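PDB 5MQR: beta-L-arabinobiosidase from Bacteroides thetaiotaomicron, which probably cleaves arabinose-containing glycosidic linkages during the breakdown of complex plant pectin by this gut bacterium. Local coordinates for residues D130-E135 with Y169-D174; P124-P129 with K213-P218; D703-I708 with G742-M747. All blocks are in the same frame, centred on the assembly; numbering follows the deposited sequence.

Interaction 1. Residues D130-E135 with Y169-D174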
# COMPACT_ATOMS: atom_id res chain seq x y z
N ASP A 130 -5.78 18.43 -57.75
CA ASP A 130 -6.69 19.37 -58.39
C ASP A 130 -7.79 18.59 -59.13
O ASP A 130 -7.47 17.70 -59.93
CB ASP A 130 -5.93 20.27 -59.40
CG ASP A 130 -5.11 21.40 -58.73
OD1 ASP A 130 -5.09 21.55 -57.49
OD2 ASP A 130 -4.47 22.16 -59.47
N GLY A 131 -9.06 18.88 -58.84
CA GLY A 131 -10.19 18.21 -59.47
C GLY A 131 -10.88 17.17 -58.61
O GLY A 131 -11.87 16.57 -59.04
N TYR A 132 -10.37 16.94 -57.40
CA TYR A 132 -11.00 16.05 -56.43
C TYR A 132 -12.38 16.58 -56.03
O TYR A 132 -12.54 17.80 -55.85
CB TYR A 132 -10.12 15.93 -55.17
CG TYR A 132 -10.74 15.18 -54.02
CD1 TYR A 132 -11.54 15.83 -53.08
CD2 TYR A 132 -10.54 13.80 -53.87
CE1 TYR A 132 -12.12 15.15 -52.03
CE2 TYR A 132 -11.12 13.10 -52.81
CZ TYR A 132 -11.90 13.78 -51.89
OH TYR A 132 -12.45 13.11 -50.81
N THR A 133 -13.34 15.67 -55.87
CA THR A 133 -14.71 16.01 -55.49
C THR A 133 -15.20 15.01 -54.46
O THR A 133 -14.59 13.95 -54.29
CB THR A 133 -15.70 16.03 -56.70
OG1 THR A 133 -15.79 14.74 -57.30
CG2 THR A 133 -15.25 17.02 -57.77
N LYS A 134 -16.24 15.40 -53.73
CA LYS A 134 -17.03 14.52 -52.90
C LYS A 134 -18.50 14.68 -53.30
O LYS A 134 -18.93 15.77 -53.71
CB LYS A 134 -16.93 14.92 -51.44
CG LYS A 134 -15.53 14.98 -50.88
CD LYS A 134 -15.62 15.07 -49.38
CE LYS A 134 -14.25 15.13 -48.75
NZ LYS A 134 -14.31 14.95 -47.29
N GLU A 135 -19.26 13.59 -53.13
CA GLU A 135 -20.72 13.59 -53.32
C GLU A 135 -21.46 14.57 -52.38
O GLU A 135 -22.49 15.15 -52.77
CB GLU A 135 -21.29 12.18 -53.11
CG GLU A 135 -20.90 11.20 -54.20
CD GLU A 135 -21.78 9.96 -54.20
OE1 GLU A 135 -21.79 9.23 -53.18
OE2 GLU A 135 -22.47 9.72 -55.22
N TYR A 169 -3.74 10.64 -44.76
CA TYR A 169 -4.20 11.88 -45.39
C TYR A 169 -5.67 11.79 -45.83
O TYR A 169 -6.02 10.93 -46.62
CB TYR A 169 -3.35 12.17 -46.60
CG TYR A 169 -1.89 12.45 -46.31
CD1 TYR A 169 -1.50 13.68 -45.80
CD2 TYR A 169 -0.90 11.51 -46.60
CE1 TYR A 169 -0.17 13.97 -45.56
CE2 TYR A 169 0.44 11.79 -46.35
CZ TYR A 169 0.79 13.02 -45.83
OH TYR A 169 2.10 13.32 -45.60
N GLY A 170 -6.51 12.68 -45.29
CA GLY A 170 -7.91 12.87 -45.70
C GLY A 170 -8.09 14.22 -46.39
O GLY A 170 -7.14 14.97 -46.54
N VAL A 171 -9.32 14.53 -46.82
CA VAL A 171 -9.61 15.77 -47.54
C VAL A 171 -10.72 16.55 -46.87
O VAL A 171 -11.81 16.02 -46.67
CB VAL A 171 -10.02 15.52 -49.01
CG1 VAL A 171 -10.26 16.84 -49.75
CG2 VAL A 171 -8.96 14.69 -49.74
N ALA A 172 -10.44 17.80 -46.51
CA ALA A 172 -11.46 18.76 -46.08
C ALA A 172 -11.55 19.84 -47.15
O ALA A 172 -10.57 20.56 -47.40
CB ALA A 172 -11.09 19.37 -44.75
N LEU A 173 -12.70 19.92 -47.80
CA LEU A 173 -12.96 20.92 -48.84
C LEU A 173 -13.33 22.26 -48.23
O LEU A 173 -13.15 23.29 -48.86
CB LEU A 173 -14.05 20.43 -49.80
CG LEU A 173 -13.64 19.31 -50.76
CD1 LEU A 173 -14.85 18.69 -51.45
CD2 LEU A 173 -12.67 19.82 -51.81
N ASP A 174 -13.86 22.24 -47.01
CA ASP A 174 -14.09 23.46 -46.24
C ASP A 174 -14.00 23.16 -44.75
O ASP A 174 -13.74 22.02 -44.38
CB ASP A 174 -15.44 24.10 -46.65
CG ASP A 174 -16.60 23.14 -46.56
OD1 ASP A 174 -16.86 22.58 -45.47
OD2 ASP A 174 -17.28 22.96 -47.62
O HOH W 1 -11.68 12.87 -47.31
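A chi1 of 173° swings the Tyr132 ring opposite its backbone N and lays it against Val171, while Lys134, extended beyond CG, reaches past the same ring to the Val171 carbonyl. Val171 meets the ring with both branches: CG2 stands over one face as a CH-pi contact, 4.0 Å from the centroid, and CG1 touches Tyr132 CE1 at 3.4 Å. Leu173 CD2 lies at the ring edge near Tyr132 CD1, and the other methyl, Leu173 CD1, packs on Lys134 CG at 3.8 Å. Lys134 CE runs in the plane of the Tyr132 ring, at its edge. From there NZ gives a hydrogen bond of 2.8 Å to Val171 O, with a C=O...N angle of 158° and the donor tilted 21° from the carbonyl plane. A water accepts from Val171 N at 2.9 Å and, weakly, from Lys134 NZ. Tyr132 OH is hydrogen-bonded to Asn183 O. Lys134 NZ also forms salt bridges with Asp177 and Asp181, and Asp177 accepts from Leu173 N as well. The buried ammonium is thus matched by two carboxylates and a carbonyl, which probably favours its charged form, while its methylene chain shares the apolar patch where strand 163-170 runs out into a propeller loop.

Interaction 2. Residues P124-P129 with K213-P218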
# COMPACT_ATOMS: atom_id res chain seq x y z
N PRO A 124 4.88 15.27 -44.11
CA PRO A 124 4.67 16.67 -44.44
C PRO A 124 3.32 16.93 -45.12
O PRO A 124 2.61 15.98 -45.47
CB PRO A 124 5.83 16.95 -45.42
CG PRO A 124 6.01 15.68 -46.15
CD PRO A 124 5.61 14.58 -45.20
N PRO A 125 2.97 18.22 -45.32
CA PRO A 125 1.77 18.59 -46.10
C PRO A 125 1.72 17.88 -47.46
O PRO A 125 2.76 17.76 -48.13
CB PRO A 125 1.94 20.10 -46.29
CG PRO A 125 2.76 20.54 -45.13
CD PRO A 125 3.70 19.41 -44.86
N TYR A 126 0.52 17.44 -47.83
CA TYR A 126 0.31 16.64 -49.04
C TYR A 126 -0.73 17.32 -49.92
O TYR A 126 -1.75 17.77 -49.43
CB TYR A 126 -0.16 15.25 -48.65
CG TYR A 126 -0.27 14.24 -49.78
CD1 TYR A 126 -1.38 14.25 -50.64
CD2 TYR A 126 0.73 13.27 -49.98
CE1 TYR A 126 -1.48 13.33 -51.69
CE2 TYR A 126 0.63 12.34 -51.02
CZ TYR A 126 -0.48 12.38 -51.88
OH TYR A 126 -0.60 11.47 -52.89
N LYS A 127 -0.47 17.37 -51.22
CA LYS A 127 -1.40 17.97 -52.18
C LYS A 127 -2.56 17.08 -52.51
O LYS A 127 -2.36 16.00 -53.05
CB LYS A 127 -0.68 18.33 -53.48
CG LYS A 127 0.05 19.65 -53.38
CD LYS A 127 1.23 19.82 -54.35
CE LYS A 127 2.43 20.43 -53.60
NZ LYS A 127 3.29 21.28 -54.48
N VAL A 128 -3.77 17.54 -52.21
CA VAL A 128 -4.98 16.90 -52.72
C VAL A 128 -4.97 17.16 -54.23
O VAL A 128 -4.71 18.30 -54.64
CB VAL A 128 -6.26 17.52 -52.12
CG1 VAL A 128 -7.51 16.85 -52.69
CG2 VAL A 128 -6.24 17.42 -50.61
N PRO A 129 -5.19 16.12 -55.08
CA PRO A 129 -5.11 16.43 -56.51
C PRO A 129 -6.19 17.44 -56.96
O PRO A 129 -7.35 17.34 -56.53
CB PRO A 129 -5.28 15.07 -57.21
CG PRO A 129 -5.31 14.04 -56.16
CD PRO A 129 -5.50 14.70 -54.83
N LYS A 213 -0.57 5.42 -59.64
CA LYS A 213 -0.49 6.36 -60.75
C LYS A 213 -0.96 7.79 -60.46
O LYS A 213 -0.63 8.67 -61.24
CB LYS A 213 -1.21 5.80 -61.98
CG LYS A 213 -0.54 4.52 -62.47
CD LYS A 213 -1.05 4.07 -63.83
CE LYS A 213 -0.00 3.26 -64.60
NZ LYS A 213 -0.29 3.32 -66.06
N ASN A 214 -1.69 8.01 -59.36
CA ASN A 214 -2.15 9.37 -58.98
C ASN A 214 -1.80 9.82 -57.52
O ASN A 214 -2.44 10.71 -56.97
CB ASN A 214 -3.66 9.51 -59.25
CG ASN A 214 -4.51 8.63 -58.34
OD1 ASN A 214 -4.05 8.05 -57.36
ND2 ASN A 214 -5.78 8.54 -58.66
N THR A 215 -0.81 9.18 -56.92
CA THR A 215 -0.30 9.56 -55.61
C THR A 215 1.18 9.91 -55.69
O THR A 215 1.88 9.52 -56.64
CB THR A 215 -0.53 8.45 -54.57
OG1 THR A 215 -0.05 7.20 -55.08
CG2 THR A 215 -2.00 8.33 -54.24
N ASP A 216 1.66 10.65 -54.69
CA ASP A 216 2.96 11.32 -54.73
C ASP A 216 4.07 10.63 -53.93
O ASP A 216 5.14 11.19 -53.78
CB ASP A 216 2.79 12.76 -54.25
CG ASP A 216 1.85 13.56 -55.13
OD1 ASP A 216 1.84 13.33 -56.36
OD2 ASP A 216 1.13 14.44 -54.62
N TYR A 217 3.80 9.44 -53.40
CA TYR A 217 4.83 8.60 -52.80
C TYR A 217 4.61 7.19 -53.32
O TYR A 217 3.49 6.80 -53.56
CB TYR A 217 4.73 8.59 -51.27
CG TYR A 217 4.97 9.93 -50.61
CD1 TYR A 217 6.20 10.60 -50.75
CD2 TYR A 217 3.98 10.53 -49.84
CE1 TYR A 217 6.41 11.84 -50.16
CE2 TYR A 217 4.19 11.76 -49.23
CZ TYR A 217 5.40 12.42 -49.38
OH TYR A 217 5.58 13.65 -48.76
N PRO A 218 5.69 6.40 -53.48
CA PRO A 218 5.45 5.06 -54.02
C PRO A 218 4.78 4.10 -53.04
O PRO A 218 4.73 4.35 -51.82
CB PRO A 218 6.85 4.57 -54.45
CG PRO A 218 7.83 5.45 -53.73
CD PRO A 218 7.13 6.74 -53.40
O HOH W 2 3.43 15.18 -49.10
O HOH W 3 -2.41 12.27 -54.65
O HOH W 4 -1.43 14.85 -55.06
O HOH W 5 1.86 15.83 -52.28
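Tyr126 and Asp216 join two loops of the N-terminal beta-propeller, each leaving the last strand of a four-stranded antiparallel sheet, consistent with neighbouring blades. The touching parts run in nearly opposite directions, 169° apart, yet form no strand pairing. Tyr126, with CG opposite its backbone N (chi1 -173°), pushes its hydroxyl into the 213-218 loop. Asp216 N donates to Tyr126 OH at 3.0 Å, with an N-H...O angle of 151°. Thr215 CA lies 3.3 Å from the same oxygen. A water in the plane of the Tyr126 ring binds the hydroxyl at 2.6 Å and donates to Asn214 O, linking ring and backbone a second time. Asp216 reaches back over one ring face, its OD2 3.8 Å from Tyr126 CZ. That oxygen accepts from two waters: one also donates to Lys127 O, the other, sitting over the same face, accepts from Lys127 N. The carboxylate therefore grips the opposing backbone through solvent. At the ring edge Tyr217 slides past in the opposite direction, its CE2 3.8 Å from Tyr126 CD2. Tyr217 OH then meets Pro124 CG at 3.3 Å, and a further water joins this hydroxyl to Pro125 O, to which it donates at 2.8 Å. Tyr126 also rests on Ile185 and on the ring of Tyr169 in strand 163-170, whereas Thr215 and Tyr217 pack on Phe203; the contact thus links the loop after strand 120-123 of one sheet to the loop after 202-206, an edge strand of the next, ahead of helix 226-236.

Interaction 3. Residues D703-I708 with G742-M747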
# COMPACT_ATOMS: atom_id res chain seq x y z
N ASP A 703 -3.03 -12.88 45.90
CA ASP A 703 -2.13 -12.05 46.69
C ASP A 703 -2.80 -10.68 46.81
O ASP A 703 -4.00 -10.54 46.52
CB ASP A 703 -0.76 -11.97 46.00
CG ASP A 703 0.39 -11.80 46.97
OD1 ASP A 703 0.27 -10.99 47.92
OD2 ASP A 703 1.42 -12.48 46.76
N LYS A 704 -2.05 -9.66 47.23
CA LYS A 704 -2.55 -8.28 47.29
C LYS A 704 -3.10 -7.86 45.93
O LYS A 704 -2.65 -8.36 44.87
CB LYS A 704 -1.44 -7.31 47.73
CG LYS A 704 -0.80 -7.59 49.11
CD LYS A 704 -0.05 -6.38 49.69
CE LYS A 704 1.29 -6.14 49.00
NZ LYS A 704 1.70 -4.69 48.89
N TYR A 705 -4.11 -6.99 45.95
CA TYR A 705 -4.72 -6.44 44.73
C TYR A 705 -5.30 -7.51 43.78
O TYR A 705 -5.33 -7.33 42.56
CB TYR A 705 -3.71 -5.53 44.02
CG TYR A 705 -2.84 -4.78 44.98
CD1 TYR A 705 -3.41 -4.06 46.05
CD2 TYR A 705 -1.45 -4.83 44.89
CE1 TYR A 705 -2.62 -3.40 46.99
CE2 TYR A 705 -0.65 -4.16 45.82
CZ TYR A 705 -1.23 -3.45 46.86
OH TYR A 705 -0.44 -2.81 47.78
N ASN A 706 -5.76 -8.62 44.35
CA ASN A 706 -6.32 -9.75 43.60
C ASN A 706 -5.34 -10.41 42.57
O ASN A 706 -5.76 -11.05 41.60
CB ASN A 706 -7.65 -9.32 42.94
CG ASN A 706 -8.54 -10.49 42.62
OD1 ASN A 706 -8.64 -11.44 43.40
ND2 ASN A 706 -9.20 -10.43 41.46
N LEU A 707 -4.04 -10.30 42.83
CA LEU A 707 -3.05 -10.83 41.91
C LEU A 707 -2.86 -12.33 42.08
O LEU A 707 -2.73 -12.83 43.19
CB LEU A 707 -1.72 -10.10 42.09
CG LEU A 707 -1.74 -8.61 41.75
CD1 LEU A 707 -0.42 -7.96 42.16
CD2 LEU A 707 -2.02 -8.39 40.27
N ILE A 708 -2.86 -13.04 40.96
CA ILE A 708 -2.61 -14.47 40.90
C ILE A 708 -1.45 -14.72 39.92
O ILE A 708 -1.48 -14.25 38.78
CB ILE A 708 -3.89 -15.19 40.45
CG1 ILE A 708 -4.99 -15.01 41.49
CG2 ILE A 708 -3.61 -16.66 40.18
CD1 ILE A 708 -6.38 -15.38 41.01
N GLY A 742 9.84 -5.71 47.87
CA GLY A 742 10.23 -7.06 47.46
C GLY A 742 9.13 -7.81 46.71
O GLY A 742 8.05 -7.27 46.43
N PRO A 743 9.41 -9.07 46.34
CA PRO A 743 8.45 -9.82 45.55
C PRO A 743 7.16 -10.21 46.31
O PRO A 743 7.19 -10.45 47.51
CB PRO A 743 9.25 -11.06 45.15
CG PRO A 743 10.28 -11.22 46.22
CD PRO A 743 10.67 -9.81 46.53
N MSE A 744 6.05 -10.26 45.57
CA MSE A 744 4.78 -10.77 46.09
C MSE A 744 5.01 -12.16 46.68
O MSE A 744 5.68 -13.00 46.09
CB MSE A 744 3.68 -10.83 45.01
CG MSE A 744 3.15 -9.48 44.49
SE MSE A 744 2.30 -8.41 45.92
CE MSE A 744 2.10 -6.73 44.93
N LYS A 745 4.47 -12.37 47.87
CA LYS A 745 4.63 -13.62 48.60
C LYS A 745 4.11 -14.84 47.81
O LYS A 745 4.75 -15.88 47.80
CB LYS A 745 3.87 -13.47 49.92
CG LYS A 745 3.97 -14.59 50.94
CD LYS A 745 3.53 -14.14 52.36
CE LYS A 745 2.27 -13.22 52.43
NZ LYS A 745 2.56 -11.73 52.43
N LYS A 746 2.98 -14.68 47.12
CA LYS A 746 2.31 -15.82 46.46
C LYS A 746 2.82 -16.14 45.06
O LYS A 746 2.24 -16.98 44.38
CB LYS A 746 0.79 -15.65 46.49
CG LYS A 746 0.30 -15.63 47.92
CD LYS A 746 -1.20 -15.54 48.02
CE LYS A 746 -1.61 -15.52 49.48
NZ LYS A 746 -3.10 -15.57 49.60
N MSE A 747 3.93 -15.55 44.66
CA MSE A 747 4.72 -16.10 43.53
C MSE A 747 5.17 -17.52 43.81
O MSE A 747 5.34 -18.32 42.88
CB MSE A 747 5.92 -15.21 43.21
CG MSE A 747 5.45 -13.89 42.63
SE MSE A 747 6.89 -12.79 41.88
CE MSE A 747 6.96 -13.86 40.23
O HOH W 6 2.63 -10.31 49.00
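Asp703 sends its carboxylate into the 742-747 loop, and each atom of the side chain has a neighbour there or close by. CB packs beside Lys746 CB at 4.0 Å. CG lies next to the same lysine's CB and backbone N. OD2 accepts from Lys746 N at 2.7 Å, with an N-H...O angle of 161° and the donor nearly in line with the C-O bond; it also rests 3.3 Å from Met744 CB. OD1 turns back to its own loop and takes Lys704 N at 2.8 Å through its anti lone pair. A water donates to OD1 and accepts from Lys745 N, so bonds at both oxygens fix the carboxylate's rotation. An alanine here is likely to leave Lys746 N and Lys704 N without their acceptor and the two loops without their direct hydrogen bond. Met744, a selenomethionine bent at chi2 (-62°), brings its SE beside Lys704 CE and lodges its CE 3.9 Å from both Tyr705 CE2 and Leu707 CD1. Extended Lys746 passes Asp703 CA and gives its NZ to Ser702 O. The first loop holds a type I' beta turn, closed by Leu707 N to Lys704 O, with Tyr705 and Asn706 in left-handed backbone conformations. Asp703 thus receives, directly and through water, N-H groups starting the 3-10 segment 745-747, consistent with steadying that turn, and joins the loop before helix 712-719 to that between helices 726-737 and 754-765 in the MGH1-like glycosidase domain.

From the N terminus, the chain leaves strand 120-123 and runs straight through 124-129 into 130-135, so the first halves of interactions 2 and 1 are consecutive. Residues 169-174, at the end of strand 163-170, return to close interaction 1; after strands 186-192 and 202-206, residues 213-218 close interaction 2 around it. The smaller loop therefore sits within the larger one, and the two contacts touch, Val171 packing on Val128. Together they tie two four-stranded sheets of the propeller. Interaction 3 follows in series, closing a loop that holds helices 712-719 and 726-737 in the glycosidase domain, its centre about 101 Å from either of the other centres.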